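Local structure of nadb-ler3 (Gallus gallus, 3WXB) at residues 121-124 and 125-129; 135-139 and 140-144; 145-148 and 149-153; 196-199 and 200-204; 205-208 and 209-213. The protein probably reduces carbonyl compounds with NADPH, which it binds in a Rossmann-type fold, as a carbonyl reductase of the short-chain dehydrogenase/reductase family. One frame throughout, in Å; residues are numbered along the deposited sequence.

Interaction 1: residues 121-124 and 125-129; sequences RANT and IDNET
T124 and N127 close a type I beta turn, with I125 and D126 at its two middle positions. N127 N lies 3.1 Å from T124 O, with an N-H...O angle of 136°, and stands above the carbonyl plane. A second, weak bond brings E128 N to the same T124 O at 3.0 Å. The side chain of N127 then folds back over the turn: with its CG between the backbone N and the carbonyl carbon (chi1 54°), OD1 comes within 3.1 Å of T124 N and makes another weak bond. Asparagine suits the place because its short amide reaches a backbone N-H three residues earlier. The turn belongs to the loop that, in this Rossmann-type fold, carries the chain from strand 112-115 into helix 130-160, and T129 sits at the N-cap of that helix. Water links the two halves as well. Water 1 donates to N123 O at 2.6 Å and to E128 OE2 at 2.8 Å. A glutamate fits here because it has two oxygens to share: OE2 also accepts from S197 N at the start of helix 196-216, and OE1 takes a weak bond from T129 N at 3.3 Å. With an alanine here in place of E128, S197 N and water 1 would probably lose this acceptor, weakening the loop's polar tie to helix 196-216. Apolar contact comes from I125, which packs on L196. From the second subunit, Q149 NE2 donates to both I125 O and E128 O.

Interaction 2: residues 135-139 and 140-144; sequences EVYTT and NTIAP
I142 leans on Y137 and T138, and can be followed outward along its longer branch. Its CB rests 3.6 Å from T138 O. CG1, anti to its carbonyl carbon (chi1 -60°), meets Y137 CE1 at 3.7 Å, and the terminal CD1 lies between Y137 CD1 at 3.8 Å and T138 CB at 3.9 Å. A branched aliphatic chain suits this spot, since it fills the angle between a ring and a threonine. T141 approaches the same ring over one face, its CB 3.9 Å from the centroid of the Y137 ring and offset toward the rim, in a CH-pi contact. The backbone is irregular here: Y137 O accepts from both T141 N and I142 N, at 2.9 and 3.0 Å, which marks a pi-type turn in helix 130-160. N140, at this irregularity, is probably the asparagine that short-chain dehydrogenases keep here; its ND2 donates to I119 O and to S201 OG, while T141 OG1 bonds to S201 O. The ring of Y137 also stacks on Y137 of the second subunit. The chemistry is therefore divided: apolar and aromatic groups serve the subunit interface, whereas the hydroxyl bonds to helix 196-216 and the amide to that helix and the I119 loop.

Interaction 3: residues 145-148 and 149-153; sequences LLLS and QAFLP
From L145 to F151 the backbone keeps regular alpha-helical bonding, with Q149 N, A150 N and F151 N donating to L145 O, L146 O and L147 O respectively, whereas P153, which has no N-H to give, leaves a kink. Among the side chains, L147 and F151 lie side by side and point the same way. L147 CD2 meets F151 CE2 at 4.0 Å, in the plane of the ring at its edge, and F151 CD2 comes to 3.2 Å from L147 O. Such bulky apolar residues suit a buried face: in the Rossmann-type fold this part of helix 130-160 lies against the parallel sheet, where L147 touches N115 of strand 112-115, and beside helix 91-105, where F151 rests on V101. S148 is small enough to sit against strand 112-115, touching L113 and N115, and its OG is satisfied by P144 O one turn earlier. Q149 leaves the helix on another side. Extended beyond CG, its chain brings OE1 to 3.7 Å from L146 CD1, the two side chains meeting at a slant. Water 3 donates to L146 O at 2.7 Å and, weakly, to Q149 OE1 at 3.5 Å. The opposite end of the amide, NE2, serves the dimer, donating to I125 O and E128 O of the second subunit.

Interaction 4: residues 196-199 and 200-204; sequences LSYR and CSKAA. With NDP (NADPH dihydro-nicotinamide-adenine-dinucleotide phosphate), chain C; EDO (1,2-ethanediol), chain D.
The ring of Y198 carries K202 over one face and the ligands at its edge: K202 CG sits almost above the centre, 4.0 Å from the centroid of the Y198 ring, as a CH-pi contact, while O2D of the NADPH lies in the ring plane off the CE1 side and ethanediol O2 at the edge by CE2. This pair is the YxxxK signature of the short-chain dehydrogenases/reductases, set one turn apart on helix 196-216 so that both side chains leave the helix on the cofactor side. With CG anti to its backbone N (chi1 -177°), Y198 reaches out until OH is 2.6 Å from NADPH O2D and 3.0 Å from O2 of an ethanediol, probably from the crystallisation liquor; either member of each hydrogen bond could be the donor. K202 bends at chi2 (-64°) and then runs out extended past that face of the ring, so that NZ donates to NADPH O3D at 2.9 Å and also to I177 O. A phenylalanine in place of Y198 would keep the ring over K202 but would probably leave O2D of the ribose without its hydroxyl partner. R199 turns elsewhere, its guanidinium bonded to the carbonyls of Q194, G193 and Y188. Serine suits the next turn, being short enough to bond back to the helix: Y198 O accepts both K202 N, in the carbonyl plane at 2.9 Å, and S201 OG at 2.7 Å.

Interaction 5: residues 205-208 and 209-213; sequences LNML and TRCQS
L208 and Q212, one turn apart, meet at a slant: L208 CG lies 3.8 Å from the amide carbon Q212 CD, L208 CD1 3.9 Å from Q212 CG, and that same CG comes to 3.2 Å from L208 O. The leucine thus rests on both the methylene and the amide carbon. Another pair joins M207 and C211. The methionine chain, bent at chi2 and chi3, swings its sulfur along the helix until SD is 3.7 Å from C211 SG, an apolar contact of two soft, polarisable atoms. An unbranched methionine can bend to reach the small cysteine thiol, and both residues pack against the second subunit, M207 on its G182 and C211 on its L196. T209 turns toward the sheet. Its hydroxyl, anti to its own carbonyl carbon (chi1 -57°), folds back so that OG1 donates to L205 O at 2.8 Å, while T209 N bonds to the same oxygen at 2.9 Å from the opposite face of the carbonyl plane. A threonine suits the spot because N176 ND2 of strand 173-177 also bonds to OG1. Farther on, S213 OG donates to R210 O at 2.7 Å in the same back-bonding fashion. These hydroxyls let helix 196-216 carry polar residues in a buried setting: their protons go to its own carbonyls, and T209 OG1 remains able to accept a bond from the sheet.

How the interactions relate
Along the chain the interactions come in order 1 to 5. Interaction 1 lies in the loop after strand 112-115, interactions 2 and 3 adjoin on helix 130-160, and interactions 4 and 5 adjoin on helix 196-216. These two helices flank the parallel sheet of the Rossmann-type fold side by side: interactions 2 and 4 touch, their centres about 10 Å apart, as do 3 and 5, about 13 Å apart. The loop meets the N-terminal parts of both helices, through R121 to E135 and through E128 and I125 to S197 and L196, and its centre is about 31 Å from that of interaction 3. All five also touch the second subunit, so the elements that shape the cofactor site help build the dimer.

Interaction 1: residues 121-124 and 125-129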
# COMPACT_ATOMS: atom_id res chain seq x y z
N ARG A 121 -2.40 8.67 11.70
CA ARG A 121 -2.17 10.06 12.05
C ARG A 121 -3.32 10.87 11.47
O ARG A 121 -4.02 10.37 10.59
CB ARG A 121 -0.79 10.51 11.55
CG ARG A 121 0.27 10.56 12.68
CD ARG A 121 1.26 9.45 12.84
NE ARG A 121 2.51 9.85 12.20
CZ ARG A 121 3.77 9.55 12.55
NH1 ARG A 121 4.11 8.81 13.60
NH2 ARG A 121 4.72 10.04 11.79
N ALA A 122 -3.49 12.10 11.94
CA ALA A 122 -4.73 12.88 11.73
C ALA A 122 -4.56 13.94 10.69
O ALA A 122 -5.36 14.86 10.58
CB ALA A 122 -5.18 13.52 13.05
N ASN A 123 -3.51 13.87 9.91
CA ASN A 123 -3.38 14.89 8.88
C ASN A 123 -4.26 14.68 7.62
O ASN A 123 -4.57 13.54 7.22
CB ASN A 123 -1.91 15.16 8.58
CG ASN A 123 -1.11 13.94 8.51
OD1 ASN A 123 -1.08 13.29 7.46
ND2 ASN A 123 -0.42 13.61 9.60
N THR A 124 -4.72 15.78 7.03
CA THR A 124 -5.54 15.76 5.80
C THR A 124 -4.63 15.75 4.55
O THR A 124 -3.40 15.78 4.68
CB THR A 124 -6.48 16.98 5.78
OG1 THR A 124 -5.69 18.15 6.02
CG2 THR A 124 -7.50 16.89 6.90
N ILE A 125 -5.21 15.70 3.34
CA ILE A 125 -4.38 15.55 2.10
C ILE A 125 -3.38 16.75 1.93
O ILE A 125 -2.28 16.61 1.40
CB ILE A 125 -5.28 15.36 0.85
CG1 ILE A 125 -4.50 15.12 -0.43
CG2 ILE A 125 -6.19 16.57 0.62
CD1 ILE A 125 -5.37 14.60 -1.56
N ASP A 126 -3.80 17.92 2.39
CA ASP A 126 -3.00 19.13 2.18
C ASP A 126 -1.84 19.16 3.11
O ASP A 126 -0.80 19.73 2.78
CB ASP A 126 -3.83 20.39 2.42
CG ASP A 126 -4.71 20.71 1.26
OD1 ASP A 126 -4.66 20.04 0.21
OD2 ASP A 126 -5.48 21.67 1.38
N ASN A 127 -1.96 18.53 4.27
CA ASN A 127 -0.83 18.61 5.14
C ASN A 127 -0.18 17.28 5.46
O ASN A 127 0.59 17.18 6.41
CB ASN A 127 -1.14 19.46 6.36
CG ASN A 127 -2.31 18.99 7.06
OD1 ASN A 127 -2.42 17.79 7.32
ND2 ASN A 127 -3.26 19.89 7.35
N GLU A 128 -0.47 16.26 4.63
CA GLU A 128 0.30 15.04 4.63
C GLU A 128 1.78 15.35 4.40
O GLU A 128 2.09 16.28 3.65
CB GLU A 128 -0.28 14.17 3.50
CG GLU A 128 -0.10 12.67 3.67
CD GLU A 128 -0.26 12.11 5.09
OE1 GLU A 128 0.75 12.03 5.79
OE2 GLU A 128 -1.37 11.63 5.44
N THR A 129 2.70 14.64 5.06
CA THR A 129 4.13 14.91 4.83
C THR A 129 4.96 13.71 4.40
O THR A 129 4.56 12.55 4.60
CB THR A 129 4.82 15.53 6.07
OG1 THR A 129 4.88 14.57 7.13
CG2 THR A 129 4.10 16.79 6.52
O HOH W 1 -3.89 12.59 4.86
O HOH W 2 -2.55 11.16 8.24

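Interaction 2: residues 135-139 and 140-144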
# COMPACT_ATOMS: atom_id res chain seq x y z
N GLU A 135 6.77 7.21 7.91
CA GLU A 135 6.73 6.55 9.20
C GLU A 135 5.55 5.56 9.37
O GLU A 135 5.69 4.50 10.01
CB GLU A 135 6.71 7.57 10.34
CG GLU A 135 8.15 8.22 10.47
CD GLU A 135 8.23 9.29 11.53
OE1 GLU A 135 7.19 9.68 12.08
OE2 GLU A 135 9.37 9.73 11.80
N VAL A 136 4.40 5.96 8.87
CA VAL A 136 3.16 5.17 9.00
C VAL A 136 3.32 3.93 8.13
O VAL A 136 2.98 2.82 8.53
CB VAL A 136 1.88 6.00 8.59
CG1 VAL A 136 0.57 5.11 8.65
CG2 VAL A 136 1.66 7.21 9.57
N TYR A 137 3.95 4.10 6.97
CA TYR A 137 4.32 2.95 6.12
C TYR A 137 5.30 1.97 6.76
O TYR A 137 5.14 0.71 6.68
CB TYR A 137 4.93 3.42 4.83
CG TYR A 137 5.03 2.36 3.74
CD1 TYR A 137 6.29 1.88 3.30
CD2 TYR A 137 3.85 1.82 3.16
CE1 TYR A 137 6.39 0.92 2.28
CE2 TYR A 137 3.92 0.88 2.15
CZ TYR A 137 5.18 0.42 1.72
OH TYR A 137 5.22 -0.49 0.73
N THR A 138 6.37 2.51 7.35
CA THR A 138 7.26 1.57 7.97
C THR A 138 6.64 0.78 9.13
O THR A 138 6.90 -0.40 9.26
CB THR A 138 8.75 2.05 8.20
OG1 THR A 138 9.13 1.94 9.57
CG2 THR A 138 9.07 3.29 7.55
N THR A 139 5.83 1.42 9.95
CA THR A 139 5.14 0.73 11.05
C THR A 139 4.01 -0.27 10.57
O THR A 139 3.88 -1.40 11.08
CB THR A 139 4.42 1.75 11.95
OG1 THR A 139 5.39 2.69 12.45
CG2 THR A 139 3.73 1.07 13.13
N ASN A 140 3.21 0.20 9.62
CA ASN A 140 2.01 -0.57 9.19
C ASN A 140 2.26 -1.59 8.14
O ASN A 140 1.47 -2.54 7.95
CB ASN A 140 0.90 0.41 8.75
CG ASN A 140 0.31 1.17 9.92
OD1 ASN A 140 0.75 1.01 11.09
ND2 ASN A 140 -0.70 2.00 9.65
N THR A 141 3.31 -1.40 7.37
CA THR A 141 3.52 -2.24 6.19
C THR A 141 4.84 -2.91 6.19
O THR A 141 4.93 -4.13 6.03
CB THR A 141 3.37 -1.44 4.84
OG1 THR A 141 2.19 -0.63 4.88
CG2 THR A 141 3.33 -2.40 3.64
N ILE A 142 5.92 -2.14 6.38
CA ILE A 142 7.24 -2.78 6.33
C ILE A 142 7.46 -3.70 7.57
O ILE A 142 8.00 -4.79 7.43
CB ILE A 142 8.42 -1.73 6.24
CG1 ILE A 142 8.29 -0.87 4.96
CG2 ILE A 142 9.81 -2.44 6.32
CD1 ILE A 142 9.40 0.32 4.80
N ALA A 143 7.06 -3.26 8.75
CA ALA A 143 7.28 -4.06 9.95
C ALA A 143 6.54 -5.45 9.83
O ALA A 143 7.11 -6.47 10.18
CB ALA A 143 6.78 -3.36 11.14
N PRO A 144 5.28 -5.48 9.32
CA PRO A 144 4.68 -6.85 9.17
C PRO A 144 5.47 -7.69 8.23
O PRO A 144 5.62 -8.87 8.51
CB PRO A 144 3.27 -6.56 8.62
CG PRO A 144 2.93 -5.30 9.41
CD PRO A 144 4.22 -4.47 9.25

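Interaction 3: residues 145-148 and 149-153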
# COMPACT_ATOMS: atom_id res chain seq x y z
N LEU A 145 6.02 -7.10 7.16
CA LEU A 145 6.89 -7.86 6.28
C LEU A 145 8.13 -8.44 7.01
O LEU A 145 8.47 -9.64 6.88
CB LEU A 145 7.32 -7.00 5.08
CG LEU A 145 8.48 -7.57 4.32
CD1 LEU A 145 8.01 -8.72 3.39
CD2 LEU A 145 9.20 -6.47 3.53
N LEU A 146 8.85 -7.57 7.72
CA LEU A 146 10.11 -7.91 8.38
C LEU A 146 9.91 -8.92 9.49
O LEU A 146 10.71 -9.86 9.65
CB LEU A 146 10.72 -6.64 8.99
CG LEU A 146 11.69 -5.79 8.17
CD1 LEU A 146 11.64 -5.91 6.71
CD2 LEU A 146 11.71 -4.32 8.63
N LEU A 147 8.83 -8.74 10.22
CA LEU A 147 8.46 -9.68 11.29
C LEU A 147 8.14 -11.08 10.70
O LEU A 147 8.60 -12.10 11.22
CB LEU A 147 7.30 -9.13 12.08
CG LEU A 147 7.72 -8.03 13.07
CD1 LEU A 147 6.53 -7.13 13.44
CD2 LEU A 147 8.32 -8.66 14.40
N SER A 148 7.37 -11.10 9.62
CA SER A 148 7.09 -12.33 8.88
C SER A 148 8.39 -13.01 8.43
O SER A 148 8.57 -14.24 8.62
CB SER A 148 6.11 -12.06 7.72
OG SER A 148 4.89 -11.61 8.29
N GLN A 149 9.32 -12.23 7.86
CA GLN A 149 10.61 -12.80 7.43
C GLN A 149 11.34 -13.40 8.65
O GLN A 149 11.89 -14.50 8.57
CB GLN A 149 11.53 -11.77 6.80
CG GLN A 149 11.24 -11.41 5.36
CD GLN A 149 12.03 -10.15 4.94
OE1 GLN A 149 12.51 -9.41 5.78
NE2 GLN A 149 12.12 -9.91 3.64
N ALA A 150 11.36 -12.67 9.76
CA ALA A 150 12.14 -13.10 10.92
C ALA A 150 11.50 -14.33 11.61
O ALA A 150 12.21 -15.18 12.18
CB ALA A 150 12.33 -11.93 11.90
N PHE A 151 10.17 -14.44 11.56
CA PHE A 151 9.52 -15.58 12.15
C PHE A 151 9.33 -16.76 11.15
O PHE A 151 8.88 -17.85 11.53
CB PHE A 151 8.23 -15.15 12.89
CG PHE A 151 8.50 -14.48 14.18
CD1 PHE A 151 8.82 -15.24 15.32
CD2 PHE A 151 8.58 -13.10 14.26
CE1 PHE A 151 9.11 -14.61 16.55
CE2 PHE A 151 8.89 -12.46 15.44
CZ PHE A 151 9.18 -13.20 16.59
N LEU A 152 9.69 -16.53 9.89
CA LEU A 152 9.48 -17.56 8.85
C LEU A 152 10.03 -18.98 9.23
O LEU A 152 9.35 -19.98 8.97
CB LEU A 152 10.09 -17.16 7.52
CG LEU A 152 9.32 -17.49 6.20
CD1 LEU A 152 10.22 -17.83 5.06
CD2 LEU A 152 8.21 -18.51 6.29
N PRO A 153 11.25 -19.05 9.81
CA PRO A 153 11.81 -20.37 10.15
C PRO A 153 10.89 -21.10 11.10
O PRO A 153 10.67 -22.29 10.91
CB PRO A 153 13.13 -20.00 10.87
CG PRO A 153 13.60 -18.76 10.09
CD PRO A 153 12.26 -17.98 9.98
O HOH W 3 13.30 -9.27 9.15

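Interaction 4: residues 196-199 and 200-204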
# COMPACT_ATOMS: atom_id res chain seq x y z
N LEU A 196 -4.47 9.81 4.63
CA LEU A 196 -3.86 9.17 3.50
C LEU A 196 -2.74 8.24 3.85
O LEU A 196 -2.66 7.14 3.32
CB LEU A 196 -3.35 10.22 2.52
CG LEU A 196 -4.32 10.70 1.45
CD1 LEU A 196 -5.59 11.30 2.11
CD2 LEU A 196 -3.61 11.79 0.52
N SER A 197 -1.84 8.69 4.74
CA SER A 197 -0.71 7.84 5.16
C SER A 197 -1.20 6.48 5.71
O SER A 197 -0.59 5.45 5.39
CB SER A 197 0.19 8.52 6.21
OG SER A 197 -0.52 8.89 7.38
N TYR A 198 -2.25 6.51 6.52
CA TYR A 198 -2.84 5.25 7.05
C TYR A 198 -3.49 4.38 5.93
O TYR A 198 -3.17 3.21 5.83
CB TYR A 198 -3.88 5.59 8.06
CG TYR A 198 -4.54 4.38 8.73
CD1 TYR A 198 -3.87 3.69 9.75
CD2 TYR A 198 -5.82 3.96 8.38
CE1 TYR A 198 -4.48 2.59 10.46
CE2 TYR A 198 -6.45 2.86 9.09
CZ TYR A 198 -5.76 2.21 10.10
OH TYR A 198 -6.31 1.17 10.78
N ARG A 199 -4.30 5.00 5.06
CA ARG A 199 -5.04 4.30 3.99
C ARG A 199 -4.07 3.67 3.01
O ARG A 199 -4.21 2.50 2.58
CB ARG A 199 -6.05 5.26 3.27
CG ARG A 199 -7.08 5.88 4.20
CD ARG A 199 -8.07 6.69 3.39
NE ARG A 199 -9.06 7.21 4.31
CZ ARG A 199 -10.17 6.57 4.68
NH1 ARG A 199 -10.49 5.35 4.15
NH2 ARG A 199 -10.98 7.13 5.56
N CYS A 200 -3.06 4.44 2.60
CA CYS A 200 -2.06 3.90 1.65
C CYS A 200 -1.31 2.74 2.30
O CYS A 200 -1.05 1.68 1.60
CB CYS A 200 -1.04 5.01 1.21
SG CYS A 200 -1.81 6.23 0.16
N SER A 201 -0.94 2.86 3.58
CA SER A 201 -0.24 1.76 4.25
C SER A 201 -1.12 0.49 4.38
O SER A 201 -0.60 -0.60 4.32
CB SER A 201 0.26 2.12 5.66
OG SER A 201 -0.77 2.21 6.64
N LYS A 202 -2.42 0.66 4.60
CA LYS A 202 -3.31 -0.54 4.72
C LYS A 202 -3.60 -1.22 3.40
O LYS A 202 -3.67 -2.44 3.34
CB LYS A 202 -4.57 -0.20 5.50
CG LYS A 202 -4.29 0.23 6.96
CD LYS A 202 -3.65 -0.95 7.77
CE LYS A 202 -3.77 -0.71 9.36
NZ LYS A 202 -3.12 -1.87 10.17
N ALA A 203 -3.74 -0.44 2.32
CA ALA A 203 -3.82 -1.04 0.99
C ALA A 203 -2.53 -1.80 0.65
O ALA A 203 -2.58 -2.91 0.12
CB ALA A 203 -4.16 0.05 -0.14
N ALA A 204 -1.36 -1.25 1.02
CA ALA A 204 -0.11 -1.93 0.80
C ALA A 204 0.03 -3.21 1.64
O ALA A 204 0.69 -4.16 1.18
CB ALA A 204 1.12 -0.95 1.10
PA NDP C . -4.16 1.32 19.43
O1A NDP C . -3.68 2.66 18.99
O2A NDP C . -5.11 1.29 20.47
O5B NDP C . -3.02 0.44 19.85
C5B NDP C . -1.80 0.47 19.06
C4B NDP C . -0.93 -0.64 19.54
O4B NDP C . 0.24 -0.86 18.58
C3B NDP C . -0.26 -0.34 20.90
O3B NDP C . 0.04 -1.67 21.49
C2B NDP C . 1.07 0.31 20.46
O2B NDP C . 2.10 0.27 21.46
C1B NDP C . 1.47 -0.61 19.27
N9A NDP C . 2.49 0.13 18.35
C8A NDP C . 2.35 1.26 17.61
N7A NDP C . 3.53 1.52 17.02
C5A NDP C . 4.43 0.67 17.48
C6A NDP C . 5.74 0.50 17.22
N6A NDP C . 6.35 1.36 16.39
N1A NDP C . 6.42 -0.51 17.78
C2A NDP C . 5.77 -1.41 18.59
N3A NDP C . 4.42 -1.22 18.87
C4A NDP C . 3.78 -0.22 18.27
O3 NDP C . -4.70 0.65 18.03
PN NDP C . -5.83 -0.49 17.95
O1N NDP C . -7.11 0.18 17.71
O2N NDP C . -5.68 -1.48 19.03
O5D NDP C . -5.35 -1.11 16.52
C5D NDP C . -4.61 -2.34 16.36
C4D NDP C . -4.62 -2.71 14.87
O4D NDP C . -5.96 -2.75 14.41
C3D NDP C . -3.94 -1.56 14.07
O3D NDP C . -3.16 -2.21 13.08
C2D NDP C . -5.05 -0.80 13.47
O2D NDP C . -4.65 -0.16 12.25
C1D NDP C . -6.08 -1.88 13.23
N1N NDP C . -7.44 -1.30 13.10
C2N NDP C . -8.08 -0.63 14.15
C3N NDP C . -9.37 -0.11 13.98
C7N NDP C . -10.08 0.52 15.02
O7N NDP C . -11.20 0.98 14.79
N7N NDP C . -9.54 0.48 16.27
C4N NDP C . -10.01 -0.22 12.73
C5N NDP C . -9.40 -0.87 11.65
C6N NDP C . -8.10 -1.40 11.81
P2B NDP C . 2.31 1.55 22.50
O1X NDP C . 3.72 1.29 22.78
O2X NDP C . 1.28 1.28 23.51
O3X NDP C . 2.07 2.75 21.65
C1 EDO D . -9.52 3.34 11.95
O1 EDO D . -9.76 4.77 11.76
C2 EDO D . -10.26 2.58 10.85
O2 EDO D . -9.16 1.80 10.29

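Interaction 5: residues 205-208 and 209-213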
# COMPACT_ATOMS: atom_id res chain seq x y z
N LEU A 205 -0.52 -3.20 2.85
CA LEU A 205 -0.54 -4.36 3.73
C LEU A 205 -1.45 -5.44 3.08
O LEU A 205 -1.17 -6.63 3.20
CB LEU A 205 -1.17 -3.98 5.08
CG LEU A 205 -1.23 -5.08 6.18
CD1 LEU A 205 0.17 -5.64 6.58
CD2 LEU A 205 -1.96 -4.60 7.44
N ASN A 206 -2.56 -5.02 2.47
CA ASN A 206 -3.42 -6.01 1.78
C ASN A 206 -2.65 -6.67 0.66
O ASN A 206 -2.68 -7.88 0.48
CB ASN A 206 -4.68 -5.34 1.31
CG ASN A 206 -5.58 -4.96 2.48
OD1 ASN A 206 -5.35 -5.41 3.62
ND2 ASN A 206 -6.65 -4.23 2.20
N MET A 207 -1.90 -5.84 -0.09
CA MET A 207 -0.97 -6.31 -1.08
C MET A 207 0.04 -7.25 -0.51
O MET A 207 0.29 -8.33 -1.11
CB MET A 207 -0.31 -5.14 -1.88
CG MET A 207 0.78 -5.64 -2.88
SD MET A 207 0.17 -6.91 -4.13
CE MET A 207 -0.61 -5.83 -5.33
N LEU A 208 0.69 -6.85 0.60
CA LEU A 208 1.69 -7.72 1.22
C LEU A 208 1.10 -9.10 1.53
O LEU A 208 1.72 -10.14 1.24
CB LEU A 208 2.22 -7.11 2.50
CG LEU A 208 3.12 -7.96 3.37
CD1 LEU A 208 4.46 -8.42 2.58
CD2 LEU A 208 3.47 -7.18 4.71
N THR A 209 -0.08 -9.08 2.12
CA THR A 209 -0.75 -10.32 2.56
C THR A 209 -0.99 -11.25 1.35
O THR A 209 -0.70 -12.47 1.40
CB THR A 209 -2.07 -10.00 3.22
OG1 THR A 209 -1.89 -9.11 4.32
CG2 THR A 209 -2.75 -11.28 3.78
N ARG A 210 -1.50 -10.68 0.28
CA ARG A 210 -1.66 -11.40 -0.97
C ARG A 210 -0.34 -12.05 -1.43
O ARG A 210 -0.31 -13.23 -1.72
CB ARG A 210 -2.21 -10.46 -2.04
CG ARG A 210 -2.96 -11.09 -3.18
CD ARG A 210 -4.21 -11.66 -2.66
NE ARG A 210 -5.29 -11.83 -3.59
CZ ARG A 210 -5.21 -12.43 -4.76
NH1 ARG A 210 -4.06 -12.87 -5.19
NH2 ARG A 210 -6.29 -12.58 -5.51
N CYS A 211 0.74 -11.27 -1.51
CA CYS A 211 2.01 -11.79 -1.95
C CYS A 211 2.49 -12.91 -1.01
O CYS A 211 3.07 -13.90 -1.48
CB CYS A 211 3.12 -10.69 -2.05
SG CYS A 211 2.69 -9.46 -3.33
N GLN A 212 2.36 -12.71 0.29
CA GLN A 212 2.73 -13.71 1.28
C GLN A 212 1.91 -15.00 1.03
O GLN A 212 2.46 -16.09 1.04
CB GLN A 212 2.45 -13.17 2.68
CG GLN A 212 3.44 -12.09 3.18
CD GLN A 212 3.11 -11.55 4.57
OE1 GLN A 212 4.02 -11.34 5.41
NE2 GLN A 212 1.90 -11.31 4.82
N SER A 213 0.63 -14.86 0.80
CA SER A 213 -0.17 -16.09 0.59
C SER A 213 0.39 -16.90 -0.59
O SER A 213 0.50 -18.15 -0.54
CB SER A 213 -1.66 -15.80 0.39
OG SER A 213 -1.89 -15.29 -0.94